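Beta-mannosidase (Trichoderma harzianum, PDB 4CVU) probably hydrolyses terminal beta-D-mannose residues from the non-reducing ends of mannosides, as a fungal beta-mannosidase of glycoside hydrolase family 2. Local coordinates at residues D110-Y115 with R133-D138; A744-T749 with P851-Q856; T772-K777 with D819-I824. One frame throughout, in Å; residues are numbered along the deposited sequence.

Interaction 1: D110-Y115 with R133-D138; sequences DGLDTY and RQWFYD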
loop_
_atom_site.group_PDB
_atom_site.type_symbol
_atom_site.label_atom_id
_atom_site.label_comp_id
_atom_site.label_asym_id
_atom_site.label_seq_id
_atom_site.Cartn_x
_atom_site.Cartn_y
_atom_site.Cartn_z
ATOM N N ASP A 110 -12.797 32.431 -11.631
ATOM C CA ASP A 110 -11.414 32.535 -12.088
ATOM C C ASP A 110 -10.944 31.253 -12.818
ATOM O O ASP A 110 -9.939 31.287 -13.566
ATOM C CB ASP A 110 -10.470 32.881 -10.939
ATOM C CG ASP A 110 -10.690 34.280 -10.402
ATOM O OD1 ASP A 110 -11.558 35.033 -10.906
ATOM O OD2 ASP A 110 -10.010 34.626 -9.439
ATOM N N GLY A 111 -11.683 30.153 -12.654
ATOM C CA GLY A 111 -11.388 28.956 -13.443
ATOM C C GLY A 111 -12.372 27.820 -13.244
ATOM O O GLY A 111 -12.654 27.422 -12.104
ATOM N N LEU A 112 -12.911 27.312 -14.354
ATOM C CA LEU A 112 -13.794 26.171 -14.335
ATOM C C LEU A 112 -13.248 25.158 -15.334
ATOM O O LEU A 112 -12.908 25.505 -16.449
ATOM C CB LEU A 112 -15.222 26.560 -14.705
ATOM C CG LEU A 112 -15.893 27.611 -13.817
ATOM C CD1 LEU A 112 -17.113 28.119 -14.540
ATOM C CD2 LEU A 112 -16.253 27.056 -12.432
ATOM N N ASP A 113 -13.162 23.899 -14.911
ATOM C CA ASP A 113 -12.439 22.870 -15.642
ATOM C C ASP A 113 -13.399 21.768 -15.994
ATOM O O ASP A 113 -13.862 21.069 -15.079
ATOM C CB ASP A 113 -11.319 22.321 -14.733
ATOM C CG ASP A 113 -10.434 21.303 -15.418
ATOM O OD1 ASP A 113 -10.474 21.113 -16.655
ATOM O OD2 ASP A 113 -9.624 20.694 -14.685
ATOM N N THR A 114 -13.800 21.621 -17.266
ATOM C CA THR A 114 -13.701 22.619 -18.342
ATOM C C THR A 114 -15.124 22.961 -18.926
ATOM O O THR A 114 -15.667 24.022 -18.651
ATOM C CB THR A 114 -12.739 22.129 -19.463
ATOM O OG1 THR A 114 -11.402 22.168 -18.979
ATOM C CG2 THR A 114 -12.814 23.004 -20.702
ATOM N N TYR A 115 -15.703 22.047 -19.723
ATOM C CA TYR A 115 -17.062 22.200 -20.248
ATOM C C TYR A 115 -18.031 22.113 -19.070
ATOM O O TYR A 115 -18.040 21.115 -18.342
ATOM C CB TYR A 115 -17.434 21.123 -21.253
ATOM C CG TYR A 115 -16.585 21.024 -22.513
ATOM C CD1 TYR A 115 -16.733 21.923 -23.558
ATOM C CD2 TYR A 115 -15.683 19.991 -22.672
ATOM C CE1 TYR A 115 -15.954 21.807 -24.725
ATOM C CE2 TYR A 115 -14.940 19.842 -23.831
ATOM C CZ TYR A 115 -15.048 20.756 -24.848
ATOM O OH TYR A 115 -14.258 20.593 -25.995
ATOM N N ARG A 133 -9.715 30.453 -18.799
ATOM C CA ARG A 133 -10.426 31.750 -18.856
ATOM C C ARG A 133 -11.181 32.090 -17.582
ATOM O O ARG A 133 -11.698 31.213 -16.894
ATOM C CB ARG A 133 -11.415 31.803 -20.034
ATOM C CG ARG A 133 -10.737 32.020 -21.367
ATOM C CD ARG A 133 -11.681 31.984 -22.533
ATOM N NE ARG A 133 -12.444 33.229 -22.727
ATOM C CZ ARG A 133 -13.387 33.386 -23.647
ATOM N NH1 ARG A 133 -13.695 32.384 -24.464
ATOM N NH2 ARG A 133 -14.033 34.547 -23.759
ATOM N N GLN A 134 -11.231 33.397 -17.296
ATOM C CA GLN A 134 -12.076 33.937 -16.252
ATOM C C GLN A 134 -13.438 34.164 -16.888
ATOM O O GLN A 134 -13.540 34.840 -17.936
ATOM C CB GLN A 134 -11.519 35.269 -15.767
ATOM C CG GLN A 134 -12.325 35.977 -14.687
ATOM C CD GLN A 134 -11.639 37.257 -14.239
ATOM O OE1 GLN A 134 -11.309 38.109 -15.070
ATOM N NE2 GLN A 134 -11.446 37.415 -12.925
ATOM N N TRP A 135 -14.475 33.594 -16.277
ATOM C CA TRP A 135 -15.826 33.742 -16.794
ATOM C C TRP A 135 -16.641 34.578 -15.824
ATOM O O TRP A 135 -16.484 34.449 -14.613
ATOM C CB TRP A 135 -16.481 32.362 -16.985
ATOM C CG TRP A 135 -15.758 31.435 -17.953
ATOM C CD1 TRP A 135 -14.946 30.372 -17.623
ATOM C CD2 TRP A 135 -15.803 31.461 -19.389
ATOM N NE1 TRP A 135 -14.489 29.753 -18.761
ATOM C CE2 TRP A 135 -14.996 30.403 -19.856
ATOM C CE3 TRP A 135 -16.463 32.263 -20.328
ATOM C CZ2 TRP A 135 -14.815 30.146 -21.217
ATOM C CZ3 TRP A 135 -16.281 31.991 -21.675
ATOM C CH2 TRP A 135 -15.467 30.948 -22.106
ATOM N N PHE A 136 -17.516 35.432 -16.362
ATOM C CA PHE A 136 -18.437 36.226 -15.547
ATOM C C PHE A 136 -19.824 36.347 -16.202
ATOM O O PHE A 136 -19.943 36.506 -17.405
ATOM C CB PHE A 136 -17.871 37.610 -15.279
ATOM C CG PHE A 136 -17.278 38.261 -16.494
ATOM C CD1 PHE A 136 -15.967 38.013 -16.848
ATOM C CD2 PHE A 136 -18.034 39.094 -17.281
ATOM C CE1 PHE A 136 -15.412 38.597 -17.958
ATOM C CE2 PHE A 136 -17.488 39.679 -18.403
ATOM C CZ PHE A 136 -16.169 39.423 -18.739
ATOM N N TYR A 137 -20.861 36.234 -15.375
ATOM C CA TYR A 137 -22.234 36.144 -15.839
ATOM C C TYR A 137 -23.127 37.031 -14.987
ATOM O O TYR A 137 -23.043 37.021 -13.769
ATOM C CB TYR A 137 -22.721 34.696 -15.776
ATOM C CG TYR A 137 -21.862 33.719 -16.558
ATOM C CD1 TYR A 137 -21.857 33.742 -17.945
ATOM C CD2 TYR A 137 -21.064 32.767 -15.908
ATOM C CE1 TYR A 137 -21.082 32.871 -18.683
ATOM C CE2 TYR A 137 -20.289 31.876 -16.637
ATOM C CZ TYR A 137 -20.286 31.940 -18.023
ATOM O OH TYR A 137 -19.521 31.074 -18.760
ATOM N N ASP A 138 -23.972 37.815 -15.650
ATOM C CA ASP A 138 -24.922 38.692 -14.967
ATOM C C ASP A 138 -26.165 37.879 -14.609
ATOM O O ASP A 138 -26.917 37.485 -15.490
ATOM C CB ASP A 138 -25.274 39.879 -15.871
ATOM C CG ASP A 138 -26.027 40.993 -15.128
ATOM O OD1 ASP A 138 -26.743 40.711 -14.132
ATOM O OD2 ASP A 138 -25.889 42.165 -15.567
HETATM O O HOH W 1 -12.371 28.560 -16.760
HETATM O O HOH W 2 -14.479 26.471 -18.737
#
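OD1 of D110 is gripped by two groups: the amide of Q134, whose NE2 donates to it over 3.1 Å, and the guanidinium of R216, which forms a salt bridge with it. The amide N-H points well at the oxygen, 159° at the hydrogen, and OD1 lies close to the amide plane of Q134. At the carboxylate the approach is less regular, because NE2 comes in from above its plane, with the two flat groups turned 59° apart. Q134 gets there by a fully stretched chain, CG anti to the backbone N (chi1 179°), which runs alongside D110 and points the same way. Its NE2 also donates to the backbone O of L229, so NE2 has two acceptors.

Further along, the backbones are too far apart to pair directly, and water takes over. Water 1 accepts from L112 N at 2.8 Å and lies 2.7 Å from R133 O, to which it can donate. Water 2 sits 2.9 Å from L112 O and 2.7 Å from T114 O, with W135 NE1 giving it a weak bond; the firmer partner of that indole N-H is the backbone O of N130. Beside the waters, L112 CD1 reaches W135 CD1 at 4.4 Å, a loose apolar touch. The indole also lies beside R133, whose guanidinium has W135 CH2 over one face while NH1 bonds to N463.

The loop that follows strand 103-109 is thus joined to the start of edge strand 135-138, within the galactose-binding-like domain, by one amide-to-carboxylate hydrogen bond and two waters, the second holding W135 only weakly. With R216 close by, D110 is probably kept ionised, and its negative charge should strengthen the bond from the neutral amide.

Interaction 2: A744-T749 with P851-Q856; sequences AFWNYT and PVWPNQ
W746 leaves strand 740-747 with its CB directed at the loop 851-856, and CG anti to the backbone N (chi1 -174°) carries the indole across to the loop. Over the centre of one ring face sits CB of Y748, two residues on, just past the end of the strand. At the far rim, CZ2 and CH2 both come to 3.3 Å from P851 O, and CH2 also lies near V852 CA. The neighbouring rim atom, CZ3, reaches over a face of W853, 4.0 Å from its CH2.

This last touch is an edge-to-face pair: W746 presents its edge to W853, the six-membered rings 5.1 Å apart between centroids and their planes inclined at 50°. W853 in turn directs its own edge at Y748, in an offset edge-to-face pair with planes 73° apart. Its CZ2 lies over one face of the tyrosine, toward the rim, and CH2 just beyond it; both are 3.6 Å from Y748 CD2. On the loop side the backbone is braced by Q856, whose OE1 takes the N-H of W853 on a lone pair at 3.1 Å, while Q856 N returns a bond to W853 O.

Y655 and F849 add further edge-to-face partners, to W853 and W746 respectively. The whole is an aromatic cluster of successive edge-to-face rings, joining the end of an outer sheet strand to the linker between strands 841-849 and 864-869.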
loop_
_atom_site.group_PDB
_atom_site.type_symbol
_atom_site.label_atom_id
_atom_site.label_comp_id
_atom_site.label_asym_id
_atom_site.label_seq_id
_atom_site.Cartn_x
_atom_site.Cartn_y
_atom_site.Cartn_z
ATOM N N ALA A 744 35.829 17.382 -16.852
ATOM C CA ALA A 744 36.667 16.366 -17.496
ATOM C C ALA A 744 35.968 15.799 -18.707
ATOM O O ALA A 744 34.886 15.256 -18.586
ATOM C CB ALA A 744 36.992 15.237 -16.524
ATOM N N PHE A 745 36.613 15.910 -19.856
ATOM C CA PHE A 745 36.090 15.415 -21.131
ATOM C C PHE A 745 36.930 14.228 -21.567
ATOM O O PHE A 745 38.146 14.370 -21.787
ATOM C CB PHE A 745 36.177 16.499 -22.212
ATOM C CG PHE A 745 35.182 17.610 -22.043
ATOM C CD1 PHE A 745 35.442 18.678 -21.202
ATOM C CD2 PHE A 745 33.997 17.599 -22.741
ATOM C CE1 PHE A 745 34.532 19.714 -21.046
ATOM C CE2 PHE A 745 33.072 18.627 -22.598
ATOM C CZ PHE A 745 33.338 19.688 -21.753
ATOM N N TRP A 746 36.300 13.071 -21.704
ATOM C CA TRP A 746 37.031 11.858 -22.054
ATOM C C TRP A 746 36.633 11.371 -23.434
ATOM O O TRP A 746 35.502 10.937 -23.648
ATOM C CB TRP A 746 36.780 10.766 -21.015
ATOM C CG TRP A 746 37.615 9.495 -21.228
ATOM C CD1 TRP A 746 38.867 9.399 -21.800
ATOM C CD2 TRP A 746 37.254 8.170 -20.830
ATOM N NE1 TRP A 746 39.288 8.095 -21.794
ATOM C CE2 TRP A 746 38.323 7.319 -21.202
ATOM C CE3 TRP A 746 36.125 7.614 -20.201
ATOM C CZ2 TRP A 746 38.292 5.931 -20.967
ATOM C CZ3 TRP A 746 36.094 6.238 -19.968
ATOM C CH2 TRP A 746 37.170 5.413 -20.352
ATOM N N ASN A 747 37.548 11.487 -24.383
ATOM C CA ASN A 747 37.370 10.845 -25.662
ATOM C C ASN A 747 37.899 9.429 -25.495
ATOM O O ASN A 747 39.097 9.220 -25.456
ATOM C CB ASN A 747 38.107 11.612 -26.758
ATOM C CG ASN A 747 37.811 11.072 -28.138
ATOM O OD1 ASN A 747 37.516 9.884 -28.298
ATOM N ND2 ASN A 747 37.875 11.938 -29.147
ATOM N N TYR A 748 37.002 8.461 -25.364
ATOM C CA TYR A 748 37.411 7.106 -24.994
ATOM C C TYR A 748 37.834 6.236 -26.170
ATOM O O TYR A 748 38.410 5.183 -25.959
ATOM C CB TYR A 748 36.340 6.401 -24.147
ATOM C CG TYR A 748 34.936 6.407 -24.730
ATOM C CD1 TYR A 748 34.593 5.558 -25.779
ATOM C CD2 TYR A 748 33.941 7.248 -24.206
ATOM C CE1 TYR A 748 33.306 5.554 -26.303
ATOM C CE2 TYR A 748 32.656 7.246 -24.714
ATOM C CZ TYR A 748 32.343 6.413 -25.769
ATOM O OH TYR A 748 31.080 6.404 -26.279
ATOM N N THR A 749 37.553 6.658 -27.399
ATOM C CA THR A 749 38.084 5.952 -28.582
ATOM C C THR A 749 39.549 6.334 -28.823
ATOM O O THR A 749 40.380 5.464 -29.114
ATOM C CB THR A 749 37.279 6.249 -29.864
ATOM O OG1 THR A 749 37.136 7.662 -30.023
ATOM C CG2 THR A 749 35.902 5.592 -29.812
ATOM N N PRO A 851 39.119 6.748 -15.227
ATOM C CA PRO A 851 39.623 6.331 -16.549
ATOM C C PRO A 851 39.049 5.011 -17.071
ATOM O O PRO A 851 39.423 4.553 -18.144
ATOM C CB PRO A 851 41.118 6.192 -16.320
ATOM C CG PRO A 851 41.219 5.792 -14.887
ATOM C CD PRO A 851 40.111 6.496 -14.166
ATOM N N VAL A 852 38.126 4.426 -16.318
ATOM C CA VAL A 852 37.292 3.332 -16.819
ATOM C C VAL A 852 35.835 3.625 -16.457
ATOM O O VAL A 852 35.564 4.572 -15.738
ATOM C CB VAL A 852 37.717 1.973 -16.218
ATOM C CG1 VAL A 852 39.120 1.595 -16.685
ATOM C CG2 VAL A 852 37.633 2.013 -14.697
ATOM N N TRP A 853 34.910 2.796 -16.942
ATOM C CA TRP A 853 33.496 2.951 -16.597
ATOM C C TRP A 853 33.318 2.521 -15.150
ATOM O O TRP A 853 34.100 1.718 -14.637
ATOM C CB TRP A 853 32.586 2.150 -17.530
ATOM C CG TRP A 853 32.784 2.551 -18.952
ATOM C CD1 TRP A 853 33.275 1.781 -19.951
ATOM C CD2 TRP A 853 32.551 3.853 -19.521
ATOM N NE1 TRP A 853 33.343 2.513 -21.121
ATOM C CE2 TRP A 853 32.904 3.783 -20.882
ATOM C CE3 TRP A 853 32.051 5.058 -19.016
ATOM C CZ2 TRP A 853 32.801 4.885 -21.746
ATOM C CZ3 TRP A 853 31.947 6.158 -19.872
ATOM C CH2 TRP A 853 32.325 6.061 -21.222
ATOM N N PRO A 854 32.300 3.063 -14.479
ATOM C CA PRO A 854 32.128 2.689 -13.079
ATOM C C PRO A 854 32.110 1.183 -12.851
ATOM O O PRO A 854 32.683 0.717 -11.861
ATOM C CB PRO A 854 30.802 3.339 -12.685
ATOM C CG PRO A 854 30.649 4.481 -13.616
ATOM C CD PRO A 854 31.393 4.155 -14.897
ATOM N N ASN A 855 31.507 0.407 -13.763
ATOM C CA ASN A 855 31.473 -1.057 -13.598
ATOM C C ASN A 855 32.795 -1.775 -13.720
ATOM O O ASN A 855 32.862 -2.962 -13.464
ATOM C CB ASN A 855 30.423 -1.738 -14.529
ATOM C CG ASN A 855 30.686 -1.501 -16.012
ATOM O OD1 ASN A 855 31.654 -0.842 -16.401
ATOM N ND2 ASN A 855 29.764 -1.971 -16.840
ATOM N N GLN A 856 33.839 -1.074 -14.137
ATOM C CA GLN A 856 35.159 -1.659 -14.288
ATOM C C GLN A 856 36.093 -1.305 -13.128
ATOM O O GLN A 856 37.174 -1.894 -13.004
ATOM C CB GLN A 856 35.749 -1.164 -15.597
ATOM C CG GLN A 856 34.984 -1.711 -16.796
ATOM C CD GLN A 856 35.456 -1.146 -18.125
ATOM O OE1 GLN A 856 35.570 0.079 -18.320
ATOM N NE2 GLN A 856 35.679 -2.042 -19.071
#

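Interaction 3: T772-K777 with D819-I824; sequences TWVDLK and DAVLVI
The indole of W773 lies flat against L822: CB of the leucine stands 3.6 Å from the centroid of the six-membered ring, only 1° off its normal, a CH-pi contact. CD1 and CD2 of L822 extend the overlap toward the NE1 side, with CD2 3.8 Å from W773 CZ2. CG of W773 lies anti to its carbonyl carbon (chi1 -76°), which folds the ring over its cross-strand partner. F849 packs on both residues from strand 841-849.

T772 and V823, and V774 and V821, are the hydrogen-bonded pairs to either side; W773 and L822 form the non-hydrogen-bonded pair between them. In the V774 pair the bonds are nearly straight on the carbonyls, V821 N to V774 O measuring 2.9 Å. On the face away from the tryptophan, V774 CG2 meets V821 CG1 at 3.6 Å. Water 3 links T772 OG1 to V823 O.

Where the strands end, a side chain replaces the backbone acceptor: L776 N donates to D819 OD1 (3.1 Å, 166°), reaching it from above the carboxylate plane. L776 slides past D819 and lays CD2 on V821 CB. The D775 and D819 carboxylates come within 4.6 Å, OD2 to OD2; D775 OD1 accepts from K779 N, and K858 makes a long, weak ion pair with D819.

This is an antiparallel strand pair at the centre of a four-stranded sheet, as expected of the Ig/CBM-like beta-sandwich domain.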
loop_
_atom_site.group_PDB
_atom_site.type_symbol
_atom_site.label_atom_id
_atom_site.label_comp_id
_atom_site.label_asym_id
_atom_site.label_seq_id
_atom_site.Cartn_x
_atom_site.Cartn_y
_atom_site.Cartn_z
ATOM N N THR A 772 44.809 15.405 -8.353
ATOM C CA THR A 772 45.419 14.378 -7.529
ATOM C C THR A 772 45.032 12.965 -7.959
ATOM O O THR A 772 43.893 12.557 -7.769
ATOM C CB THR A 772 44.999 14.543 -6.053
ATOM O OG1 THR A 772 45.256 15.883 -5.636
ATOM C CG2 THR A 772 45.763 13.554 -5.137
ATOM N N TRP A 773 46.002 12.210 -8.478
ATOM C CA TRP A 773 45.783 10.828 -8.883
ATOM C C TRP A 773 46.095 9.867 -7.720
ATOM O O TRP A 773 47.228 9.842 -7.212
ATOM C CB TRP A 773 46.663 10.466 -10.071
ATOM C CG TRP A 773 46.238 10.992 -11.394
ATOM C CD1 TRP A 773 46.713 12.105 -12.036
ATOM C CD2 TRP A 773 45.282 10.399 -12.284
ATOM N NE1 TRP A 773 46.097 12.252 -13.252
ATOM C CE2 TRP A 773 45.226 11.208 -13.436
ATOM C CE3 TRP A 773 44.472 9.261 -12.219
ATOM C CZ2 TRP A 773 44.364 10.919 -14.521
ATOM C CZ3 TRP A 773 43.612 8.981 -13.296
ATOM C CH2 TRP A 773 43.585 9.803 -14.431
ATOM N N VAL A 774 45.092 9.084 -7.307
ATOM C CA VAL A 774 45.280 8.030 -6.314
ATOM C C VAL A 774 44.740 6.707 -6.848
ATOM O O VAL A 774 43.968 6.699 -7.799
ATOM C CB VAL A 774 44.598 8.383 -4.987
ATOM C CG1 VAL A 774 45.150 9.694 -4.450
ATOM C CG2 VAL A 774 43.097 8.466 -5.152
ATOM N N ASP A 775 45.146 5.594 -6.241
ATOM C CA ASP A 775 44.490 4.296 -6.488
ATOM C C ASP A 775 43.255 4.205 -5.581
ATOM O O ASP A 775 43.027 5.096 -4.770
ATOM C CB ASP A 775 45.472 3.109 -6.282
ATOM C CG ASP A 775 45.977 2.965 -4.839
ATOM O OD1 ASP A 775 45.338 3.466 -3.894
ATOM O OD2 ASP A 775 47.049 2.321 -4.639
ATOM N N LEU A 776 42.480 3.138 -5.695
ATOM C CA LEU A 776 41.155 3.063 -5.023
ATOM C C LEU A 776 41.224 2.688 -3.529
ATOM O O LEU A 776 40.193 2.603 -2.832
ATOM C CB LEU A 776 40.207 2.172 -5.822
ATOM C CG LEU A 776 40.137 2.536 -7.329
ATOM C CD1 LEU A 776 39.257 1.586 -8.125
ATOM C CD2 LEU A 776 39.645 3.960 -7.548
ATOM N N LYS A 777 42.449 2.492 -3.050
ATOM C CA LYS A 777 42.757 2.461 -1.625
ATOM C C LYS A 777 43.165 3.854 -1.109
ATOM O O LYS A 777 43.246 4.083 0.093
ATOM C CB LYS A 777 43.887 1.440 -1.341
ATOM C CG LYS A 777 43.441 -0.021 -1.351
ATOM C CD LYS A 777 42.282 -0.233 -0.384
ATOM C CE LYS A 777 42.036 -1.680 -0.074
ATOM N NZ LYS A 777 41.117 -1.767 1.094
ATOM N N ASP A 819 42.240 0.673 -11.272
ATOM C CA ASP A 819 42.623 0.948 -9.892
ATOM C C ASP A 819 43.189 2.377 -9.874
ATOM O O ASP A 819 44.322 2.606 -9.489
ATOM C CB ASP A 819 43.645 -0.103 -9.406
ATOM C CG ASP A 819 43.895 -0.058 -7.897
ATOM O OD1 ASP A 819 43.070 0.492 -7.135
ATOM O OD2 ASP A 819 44.939 -0.583 -7.463
ATOM N N ALA A 820 42.373 3.327 -10.362
ATOM C CA ALA A 820 42.789 4.723 -10.465
ATOM C C ALA A 820 41.628 5.707 -10.477
ATOM O O ALA A 820 40.625 5.501 -11.139
ATOM C CB ALA A 820 43.616 4.909 -11.719
ATOM N N VAL A 821 41.797 6.815 -9.777
ATOM C CA VAL A 821 40.842 7.907 -9.861
ATOM C C VAL A 821 41.586 9.215 -9.730
ATOM O O VAL A 821 42.566 9.330 -8.971
ATOM C CB VAL A 821 39.741 7.790 -8.774
ATOM C CG1 VAL A 821 40.331 7.935 -7.380
ATOM C CG2 VAL A 821 38.646 8.829 -8.997
ATOM N N LEU A 822 41.103 10.206 -10.478
ATOM C CA LEU A 822 41.643 11.549 -10.470
ATOM C C LEU A 822 40.668 12.448 -9.751
ATOM O O LEU A 822 39.541 12.587 -10.185
ATOM C CB LEU A 822 41.854 12.065 -11.896
ATOM C CG LEU A 822 42.161 13.574 -12.062
ATOM C CD1 LEU A 822 43.425 13.992 -11.331
ATOM C CD2 LEU A 822 42.309 13.920 -13.541
ATOM N N VAL A 823 41.117 13.083 -8.677
ATOM C CA VAL A 823 40.270 13.955 -7.878
ATOM C C VAL A 823 40.625 15.388 -8.235
ATOM O O VAL A 823 41.780 15.780 -8.167
ATOM C CB VAL A 823 40.447 13.704 -6.372
ATOM C CG1 VAL A 823 39.549 14.626 -5.569
ATOM C CG2 VAL A 823 40.171 12.249 -6.056
ATOM N N ILE A 824 39.601 16.140 -8.652
ATOM C CA ILE A 824 39.725 17.493 -9.178
ATOM C C ILE A 824 39.086 18.508 -8.229
ATOM O O ILE A 824 37.916 18.394 -7.923
ATOM C CB ILE A 824 39.001 17.567 -10.527
ATOM C CG1 ILE A 824 39.648 16.594 -11.529
ATOM C CG2 ILE A 824 39.020 18.988 -11.071
ATOM C CD1 ILE A 824 38.776 16.285 -12.713
HETATM O O HOH W 3 42.776 17.370 -5.911
#

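Overall arrangement
Along the chain, interaction 1 comes first and stands alone, in the galactose-binding-like domain near the N-terminus; its centre is 57 Å from that of interaction 2 and 63 Å from that of interaction 3, across the centre of the chain. Interactions 2 and 3 are neighbours, with centres 13 Å apart. Both segments of interaction 3 fall in sequence between those of interaction 2, and the two contacts touch where P851 packs against A820 and W773. Strand 841-849 pairs with 821-830 and then leads into the 851-856 loop, so the strand pairing and the aromatic cluster form one continuous region toward the C-terminal Ig-fold domain, well separated from the N-terminal domain.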